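PDB 3T6Q: CD180 antigen from Mus musculus, which may cooperate with MD-1 and TLR4 to mediate the innate response of B cells to bacterial lipopolysaccharide, leading to NF-kappa-B activation. Local coordinates for residues D360-S365 with E387-K392; N459-G464 with L481-C486. All blocks are in the same frame, centred on the assembly; numbering follows the deposited sequence.

Contact 1. Residues D360-S365 with E387-K392; sequences DDIETS and EPLSLK
Thr364 and Leu389 form a parallel beta bridge, in which Thr364 N donates to Pro388 O (3.2 Å) in the carbonyl plane, while Thr364 O receives Ser390 N at 3.1 Å. Upstream, Glu387 N makes only a weak, bent bond to Ile362 O. Beneath the bridge Leu389 CD2 meets two methyls, Thr364 CG2 at 3.8 Å and Ile362 CG2 at 3.9 Å. Thr364 can offer its methyl because its OG1 is anti to the backbone N (chi1 -177°) and bonds to Asp366 N. Glu363, bent at chi2, lays its CG 3.5 Å from Pro388 O. Asp361 and Glu387 run side by side, their carboxylate planes 87° apart and Asp361 OD1 4.2 Å from Glu387 OE1; a water lies between them, 2.9 Å from Asp361 OD1 and 2.6 Å from Glu387 OE1, and probably eases their repulsion. A second water joins Thr364 O to Ser390 OG. Just ahead of the pairing, Asn386 OD1 accepts from the backbone N of both Asp360 and Ile362. Since strand 389-391 also pairs with 412-413, the arrangement is the stacking of successive coils in a leucine-rich-repeat solenoid, here between repeats 12 and 13.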
ATOM      1  N   ASP A 360     -14.426 -17.385 -35.685  1.00 13.52           N
ATOM      2  CA  ASP A 360     -13.327 -18.140 -36.257  1.00 16.72           C
ATOM      3  C   ASP A 360     -13.024 -17.805 -37.750  1.00 16.90           C
ATOM      4  O   ASP A 360     -12.211 -18.498 -38.393  1.00 16.78           O
ATOM      5  CB  ASP A 360     -13.606 -19.637 -36.081  1.00 14.26           C
ATOM      6  CG  ASP A 360     -13.244 -20.156 -34.662  1.00 16.29           C
ATOM      7  OD1 ASP A 360     -12.482 -19.506 -33.940  1.00 13.68           O
ATOM      8  OD2 ASP A 360     -13.734 -21.248 -34.284  1.00 16.28           O
ATOM      9  N   ASP A 361     -13.746 -16.813 -38.297  1.00 17.11           N
ATOM     10  CA  ASP A 361     -13.728 -16.463 -39.720  1.00 20.18           C
ATOM     11  C   ASP A 361     -13.949 -17.655 -40.630  1.00 20.53           C
ATOM     12  O   ASP A 361     -13.287 -17.778 -41.671  1.00 21.93           O
ATOM     13  CB  ASP A 361     -12.398 -15.818 -40.084  1.00 25.02           C
ATOM     14  CG  ASP A 361     -12.341 -14.324 -39.730  1.00 34.14           C
ATOM     15  OD1 ASP A 361     -13.400 -13.642 -39.554  1.00 34.24           O
ATOM     16  OD2 ASP A 361     -11.199 -13.828 -39.629  1.00 44.42           O
ATOM     17  N   ILE A 362     -14.813 -18.584 -40.213  1.00 17.16           N
ATOM     18  CA  ILE A 362     -15.013 -19.805 -40.967  1.00 16.44           C
ATOM     19  C   ILE A 362     -15.830 -19.392 -42.194  1.00 19.88           C
ATOM     20  O   ILE A 362     -16.822 -18.604 -42.063  1.00 16.83           O
ATOM     21  CB  ILE A 362     -15.783 -20.868 -40.132  1.00 17.56           C
ATOM     22  CG1 ILE A 362     -14.877 -21.406 -38.989  1.00 18.26           C
ATOM     23  CG2 ILE A 362     -16.363 -21.983 -41.005  1.00 16.52           C
ATOM     24  CD1 ILE A 362     -15.708 -21.949 -37.815  1.00 19.26           C
ATOM     25  N   GLU A 363     -15.426 -19.937 -43.344  1.00 18.56           N
ATOM     26  CA  GLU A 363     -16.140 -19.715 -44.633  1.00 21.16           C
ATOM     27  C   GLU A 363     -16.267 -21.065 -45.362  1.00 20.27           C
ATOM     28  O   GLU A 363     -15.310 -21.845 -45.404  1.00 21.50           O
ATOM     29  CB  GLU A 363     -15.372 -18.691 -45.512  1.00 21.68           C
ATOM     30  CG  GLU A 363     -16.158 -18.159 -46.734  1.00 22.96           C
ATOM     31  CD  GLU A 363     -16.064 -19.057 -47.979  1.00 32.00           C
ATOM     32  OE1 GLU A 363     -16.929 -18.934 -48.916  1.00 32.46           O
ATOM     33  OE2 GLU A 363     -15.127 -19.910 -48.036  1.00 27.95           O
ATOM     34  N   THR A 364     -17.410 -21.344 -45.970  1.00 21.57           N
ATOM     35  CA  THR A 364     -17.515 -22.572 -46.743  1.00 23.74           C
ATOM     36  C   THR A 364     -18.633 -22.517 -47.797  1.00 23.14           C
ATOM     37  O   THR A 364     -19.661 -21.878 -47.595  1.00 21.69           O
ATOM     38  CB  THR A 364     -17.661 -23.832 -45.825  1.00 28.71           C
ATOM     39  OG1 THR A 364     -17.682 -25.035 -46.624  1.00 29.04           O
ATOM     40  CG2 THR A 364     -18.938 -23.764 -45.018  1.00 31.28           C
ATOM     41  N   SER A 365     -18.415 -23.219 -48.906  1.00 21.31           N
ATOM     42  CA  SER A 365     -19.460 -23.412 -49.950  1.00 22.88           C
ATOM     43  C   SER A 365     -20.528 -24.475 -49.600  1.00 24.52           C
ATOM     44  O   SER A 365     -21.543 -24.600 -50.307  1.00 21.35           O
ATOM     45  CB  SER A 365     -18.806 -23.836 -51.264  1.00 24.41           C
ATOM     46  OG  SER A 365     -18.359 -25.192 -51.210  1.00 24.59           O
ATOM     47  N   GLU A 387     -17.562 -16.031 -41.262  1.00 18.20           N
ATOM     48  CA  GLU A 387     -17.691 -15.558 -42.635  1.00 17.45           C
ATOM     49  C   GLU A 387     -18.813 -16.362 -43.301  1.00 17.65           C
ATOM     50  O   GLU A 387     -19.436 -17.225 -42.657  1.00 19.37           O
ATOM     51  CB  GLU A 387     -16.341 -15.666 -43.382  1.00 17.35           C
ATOM     52  CG  GLU A 387     -15.368 -14.610 -42.905  1.00 19.26           C
ATOM     53  CD  GLU A 387     -15.771 -13.225 -43.360  1.00 22.96           C
ATOM     54  OE1 GLU A 387     -16.022 -12.374 -42.518  1.00 32.09           O
ATOM     55  OE2 GLU A 387     -15.857 -12.986 -44.570  1.00 29.55           O
ATOM     56  N   PRO A 388     -19.112 -16.068 -44.565  1.00 18.86           N
ATOM     57  CA  PRO A 388     -20.304 -16.682 -45.169  1.00 18.01           C
ATOM     58  C   PRO A 388     -20.317 -18.209 -45.241  1.00 17.56           C
ATOM     59  O   PRO A 388     -19.373 -18.857 -45.675  1.00 15.43           O
ATOM     60  CB  PRO A 388     -20.368 -16.010 -46.561  1.00 19.31           C
ATOM     61  CG  PRO A 388     -19.713 -14.691 -46.340  1.00 23.94           C
ATOM     62  CD  PRO A 388     -18.534 -15.042 -45.470  1.00 20.76           C
ATOM     63  N   LEU A 389     -21.418 -18.784 -44.752  1.00 18.04           N
ATOM     64  CA  LEU A 389     -21.659 -20.197 -44.864  1.00 17.73           C
ATOM     65  C   LEU A 389     -22.794 -20.405 -45.876  1.00 20.40           C
ATOM     66  O   LEU A 389     -23.867 -19.759 -45.779  1.00 23.40           O
ATOM     67  CB  LEU A 389     -22.101 -20.768 -43.488  1.00 17.95           C
ATOM     68  CG  LEU A 389     -21.168 -20.439 -42.308  1.00 16.62           C
ATOM     69  CD1 LEU A 389     -21.723 -21.066 -41.018  1.00 16.14           C
ATOM     70  CD2 LEU A 389     -19.735 -20.974 -42.573  1.00 18.06           C
ATOM     71  N   SER A 390     -22.569 -21.304 -46.821  1.00 21.58           N
ATOM     72  CA  SER A 390     -23.618 -21.686 -47.782  1.00 21.40           C
ATOM     73  C   SER A 390     -24.258 -22.943 -47.238  1.00 22.08           C
ATOM     74  O   SER A 390     -23.551 -23.911 -46.933  1.00 21.64           O
ATOM     75  CB  SER A 390     -22.980 -21.965 -49.137  1.00 20.75           C
ATOM     76  OG  SER A 390     -22.324 -20.800 -49.613  1.00 27.91           O
ATOM     77  N   LEU A 391     -25.575 -22.923 -47.100  1.00 20.10           N
ATOM     78  CA  LEU A 391     -26.308 -24.080 -46.564  1.00 23.84           C
ATOM     79  C   LEU A 391     -27.266 -24.624 -47.631  1.00 23.96           C
ATOM     80  O   LEU A 391     -28.102 -23.879 -48.161  1.00 26.38           O
ATOM     81  CB  LEU A 391     -27.095 -23.717 -45.293  1.00 22.14           C
ATOM     82  CG  LEU A 391     -26.428 -22.869 -44.213  1.00 24.87           C
ATOM     83  CD1 LEU A 391     -27.427 -22.580 -43.102  1.00 25.34           C
ATOM     84  CD2 LEU A 391     -25.214 -23.584 -43.645  1.00 22.27           C
ATOM     85  N   LYS A 392     -27.135 -25.910 -47.939  1.00 22.03           N
ATOM     86  CA  LYS A 392     -28.125 -26.595 -48.781  1.00 23.42           C
ATOM     87  C   LYS A 392     -29.246 -27.220 -47.903  1.00 22.84           C
ATOM     88  O   LYS A 392     -29.192 -27.147 -46.683  1.00 19.37           O
ATOM     89  CB  LYS A 392     -27.450 -27.640 -49.661  1.00 24.07           C
ATOM     90  CG  LYS A 392     -26.439 -27.068 -50.666  1.00 31.90           C
ATOM     91  CD  LYS A 392     -25.492 -28.154 -51.178  1.00 34.95           C
ATOM     92  CE  LYS A 392     -24.220 -27.578 -51.817  1.00 38.40           C
ATOM     93  NZ  LYS A 392     -24.508 -26.697 -52.988  1.00 39.73           N
TER
HETATM   94  O   HOH W   1     -16.094 -12.496 -39.895  1.00 46.19           O
HETATM   95  O   HOH W   2     -20.213 -19.114 -48.638  1.00 23.34           O

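Contact 2. Residues N459-G464 with L481-C486; sequences NHFPKG and LVLSFC
Cys486 packs directly against the backbone of Asn459, and that meeting is the heart of this contact. Its CB lies 3.6 Å from Asn459 O, and its SG, swung beside its own backbone N (chi1 -76°), sits 3.7 Å from Asn459 N. The same carbonyl oxygen receives a CA-H...O contact from Cys486 CA at 3.4 Å. A little further along, Phe461 and Leu483 meet loosely: Leu483 CD2 approaches the ring edge near its plane, 4.3 Å from Phe461 CE2, and both side chains also rest on Ile466 of the neighbouring strand 465-466. Between these two places a water spans the gap; it accepts from Phe461 N and lies 2.8 Å from Cys486 O.

In the next shell, the buried amide of Asn459 ties its segment back to the coil before: OD1 accepts from Leu437 N and ND2 donates to Leu432 O, while ND2 also donates to Leu456 O of its own coil. Asn510, one repeat further on, holds the turn at 483-486 from the coil after, its OD1 accepting from Cys486 N and its ND2 donating to Leu483 O. Beyond Phe461, Gly464 N returns to Phe461 O and closes a turn. Asn459, Cys486 and Asn510 occupy equivalent positions of successive repeats, the consensus site that takes asparagine or cysteine. At this step the thiol packs on the Asn459 backbone, and the two segments are joined by packing, the CA-H...O contact and the water; the asparagines make polar links at the steps before and after, and Gly464 pairs with Ser489 and Ser490 further along.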
ATOM      1  N   ASN A 459     -32.488  -8.919 -40.307  1.00 23.22           N
ATOM      2  CA  ASN A 459     -32.697  -9.584 -41.588  1.00 22.75           C
ATOM      3  C   ASN A 459     -33.661  -8.716 -42.424  1.00 30.58           C
ATOM      4  O   ASN A 459     -33.917  -7.569 -42.037  1.00 30.11           O
ATOM      5  CB  ASN A 459     -33.229 -10.998 -41.410  1.00 23.65           C
ATOM      6  CG  ASN A 459     -32.180 -11.924 -40.818  1.00 27.18           C
ATOM      7  OD1 ASN A 459     -31.473 -12.600 -41.545  1.00 28.38           O
ATOM      8  ND2 ASN A 459     -32.039 -11.900 -39.498  1.00 22.47           N
ATOM      9  N   HIS A 460     -34.213  -9.260 -43.519  1.00 33.88           N
ATOM     10  CA  HIS A 460     -35.045  -8.438 -44.444  1.00 37.46           C
ATOM     11  C   HIS A 460     -36.152  -9.151 -45.157  1.00 36.64           C
ATOM     12  O   HIS A 460     -36.122 -10.384 -45.361  1.00 33.47           O
ATOM     13  CB  HIS A 460     -34.172  -7.744 -45.485  1.00 41.14           C
ATOM     14  CG  HIS A 460     -33.626  -8.685 -46.535  1.00 51.30           C
ATOM     15  ND1 HIS A 460     -34.208  -8.838 -47.757  1.00 55.27           N
ATOM     16  CD2 HIS A 460     -32.520  -9.543 -46.512  1.00 55.82           C
ATOM     17  CE1 HIS A 460     -33.515  -9.746 -48.471  1.00 62.26           C
ATOM     18  NE2 HIS A 460     -32.475 -10.172 -47.713  1.00 58.27           N
ATOM     19  N   PHE A 461     -37.147  -8.358 -45.560  1.00 32.65           N
ATOM     20  CA  PHE A 461     -38.224  -8.845 -46.385  1.00 33.03           C
ATOM     21  C   PHE A 461     -38.216  -8.010 -47.662  1.00 34.77           C
ATOM     22  O   PHE A 461     -37.862  -6.822 -47.615  1.00 28.18           O
ATOM     23  CB  PHE A 461     -39.572  -8.681 -45.675  1.00 32.74           C
ATOM     24  CG  PHE A 461     -39.790  -9.637 -44.531  1.00 33.85           C
ATOM     25  CD1 PHE A 461     -40.571 -10.778 -44.690  1.00 37.48           C
ATOM     26  CD2 PHE A 461     -39.226  -9.386 -43.288  1.00 34.84           C
ATOM     27  CE1 PHE A 461     -40.779 -11.644 -43.614  1.00 33.14           C
ATOM     28  CE2 PHE A 461     -39.421 -10.244 -42.219  1.00 32.82           C
ATOM     29  CZ  PHE A 461     -40.195 -11.380 -42.383  1.00 32.90           C
ATOM     30  N   PRO A 462     -38.625  -8.615 -48.791  1.00 38.54           N
ATOM     31  CA  PRO A 462     -38.681  -7.837 -50.034  1.00 39.30           C
ATOM     32  C   PRO A 462     -39.535  -6.572 -49.826  1.00 34.83           C
ATOM     33  O   PRO A 462     -40.668  -6.674 -49.352  1.00 33.97           O
ATOM     34  CB  PRO A 462     -39.352  -8.803 -51.026  1.00 38.93           C
ATOM     35  CG  PRO A 462     -39.085 -10.163 -50.476  1.00 40.24           C
ATOM     36  CD  PRO A 462     -39.083 -10.010 -48.983  1.00 39.76           C
ATOM     37  N   LYS A 463     -38.957  -5.402 -50.111  1.00 29.60           N
ATOM     38  CA  LYS A 463     -39.666  -4.096 -50.008  1.00 36.88           C
ATOM     39  C   LYS A 463     -40.163  -3.717 -48.603  1.00 31.57           C
ATOM     40  O   LYS A 463     -41.130  -2.954 -48.473  1.00 29.43           O
ATOM     41  CB  LYS A 463     -40.856  -4.059 -50.972  1.00 36.75           C
ATOM     42  CG  LYS A 463     -40.522  -4.400 -52.411  1.00 47.61           C
ATOM     43  CD  LYS A 463     -39.435  -3.491 -52.945  1.00 50.19           C
ATOM     44  CE  LYS A 463     -39.674  -3.222 -54.410  1.00 53.48           C
ATOM     45  NZ  LYS A 463     -38.443  -2.634 -54.976  1.00 56.68           N
ATOM     46  N   GLY A 464     -39.525  -4.275 -47.563  1.00 30.53           N
ATOM     47  CA  GLY A 464     -39.878  -3.995 -46.154  1.00 26.07           C
ATOM     48  C   GLY A 464     -41.280  -4.434 -45.777  1.00 24.67           C
ATOM     49  O   GLY A 464     -41.871  -3.889 -44.842  1.00 24.69           O
ATOM     50  N   LEU A 481     -40.302 -14.252 -30.939  1.00 18.87           N
ATOM     51  CA  LEU A 481     -39.967 -13.804 -32.278  1.00 19.02           C
ATOM     52  C   LEU A 481     -39.373 -12.405 -32.165  1.00 19.19           C
ATOM     53  O   LEU A 481     -40.020 -11.470 -31.627  1.00 16.50           O
ATOM     54  CB  LEU A 481     -41.209 -13.805 -33.187  1.00 19.79           C
ATOM     55  CG  LEU A 481     -41.098 -13.284 -34.631  1.00 21.51           C
ATOM     56  CD1 LEU A 481     -40.014 -14.088 -35.396  1.00 21.92           C
ATOM     57  CD2 LEU A 481     -42.480 -13.398 -35.311  1.00 20.65           C
ATOM     58  N   VAL A 482     -38.137 -12.260 -32.649  1.00 18.10           N
ATOM     59  CA  VAL A 482     -37.426 -10.952 -32.589  1.00 18.81           C
ATOM     60  C   VAL A 482     -37.256 -10.527 -34.049  1.00 19.33           C
ATOM     61  O   VAL A 482     -36.577 -11.203 -34.843  1.00 18.89           O
ATOM     62  CB  VAL A 482     -36.027 -11.052 -31.923  1.00 22.81           C
ATOM     63  CG1 VAL A 482     -35.328  -9.681 -31.893  1.00 19.41           C
ATOM     64  CG2 VAL A 482     -36.149 -11.624 -30.530  1.00 18.58           C
ATOM     65  N   LEU A 483     -37.918  -9.421 -34.397  1.00 18.62           N
ATOM     66  CA  LEU A 483     -37.865  -8.851 -35.727  1.00 19.99           C
ATOM     67  C   LEU A 483     -37.466  -7.402 -35.674  1.00 20.33           C
ATOM     68  O   LEU A 483     -37.878  -6.607 -36.521  1.00 20.76           O
ATOM     69  CB  LEU A 483     -39.239  -8.987 -36.417  1.00 17.82           C
ATOM     70  CG  LEU A 483     -39.639 -10.392 -36.891  1.00 21.39           C
ATOM     71  CD1 LEU A 483     -41.088 -10.379 -37.370  1.00 20.77           C
ATOM     72  CD2 LEU A 483     -38.753 -10.879 -38.029  1.00 23.15           C
ATOM     73  N   SER A 484     -36.644  -7.056 -34.699  1.00 17.74           N
ATOM     74  CA  SER A 484     -36.244  -5.674 -34.545  1.00 21.62           C
ATOM     75  C   SER A 484     -35.159  -5.316 -35.588  1.00 21.13           C
ATOM     76  O   SER A 484     -34.501  -6.218 -36.090  1.00 20.81           O
ATOM     77  CB  SER A 484     -35.779  -5.427 -33.115  1.00 18.70           C
ATOM     78  OG  SER A 484     -34.772  -6.380 -32.766  1.00 24.32           O
ATOM     79  N   PHE A 485     -34.996  -4.027 -35.939  1.00 21.38           N
ATOM     80  CA  PHE A 485     -33.998  -3.648 -36.989  1.00 21.47           C
ATOM     81  C   PHE A 485     -34.080  -4.412 -38.287  1.00 22.88           C
ATOM     82  O   PHE A 485     -33.044  -4.810 -38.875  1.00 23.93           O
ATOM     83  CB  PHE A 485     -32.571  -3.833 -36.419  1.00 22.70           C
ATOM     84  CG  PHE A 485     -32.300  -2.975 -35.221  1.00 24.62           C
ATOM     85  CD1 PHE A 485     -31.886  -1.638 -35.376  1.00 28.56           C
ATOM     86  CD2 PHE A 485     -32.505  -3.463 -33.940  1.00 25.21           C
ATOM     87  CE1 PHE A 485     -31.674  -0.836 -34.259  1.00 25.44           C
ATOM     88  CE2 PHE A 485     -32.276  -2.676 -32.838  1.00 26.31           C
ATOM     89  CZ  PHE A 485     -31.860  -1.365 -32.990  1.00 24.62           C
ATOM     90  N   CYS A 486     -35.288  -4.691 -38.742  1.00 19.03           N
ATOM     91  CA  CYS A 486     -35.473  -5.430 -39.976  1.00 19.58           C
ATOM     92  C   CYS A 486     -35.903  -4.519 -41.159  1.00 19.03           C
ATOM     93  O   CYS A 486     -36.419  -5.031 -42.156  1.00 22.18           O
ATOM     94  CB  CYS A 486     -36.497  -6.570 -39.775  1.00 23.16           C
ATOM     95  SG  CYS A 486     -35.726  -7.957 -38.859  1.00 23.95           S
TER
HETATM   96  O   HOH W   3     -37.376  -5.712 -44.661  1.00 34.28           O

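In the fold
Both contacts join neighbouring coils of one leucine-rich-repeat solenoid, and they follow in series along the chain: contact 1 links repeats 12 and 13, contact 2 repeats 16 and 17. Their centres lie 22 Å apart and their nearest atoms about 11 Å apart, so they do not touch. The segments of contact 1 follow strands 354-356 and 380-382 of the main parallel array and 459-464 follows 453-455, while 481-486 starts on strand 480-482 and runs past its end. The first contact continues into backbone strand pairing; the second relies on packing and water. Both are joints within one chain of the curved extracellular domain, contact 1 at the surface and contact 2 buried.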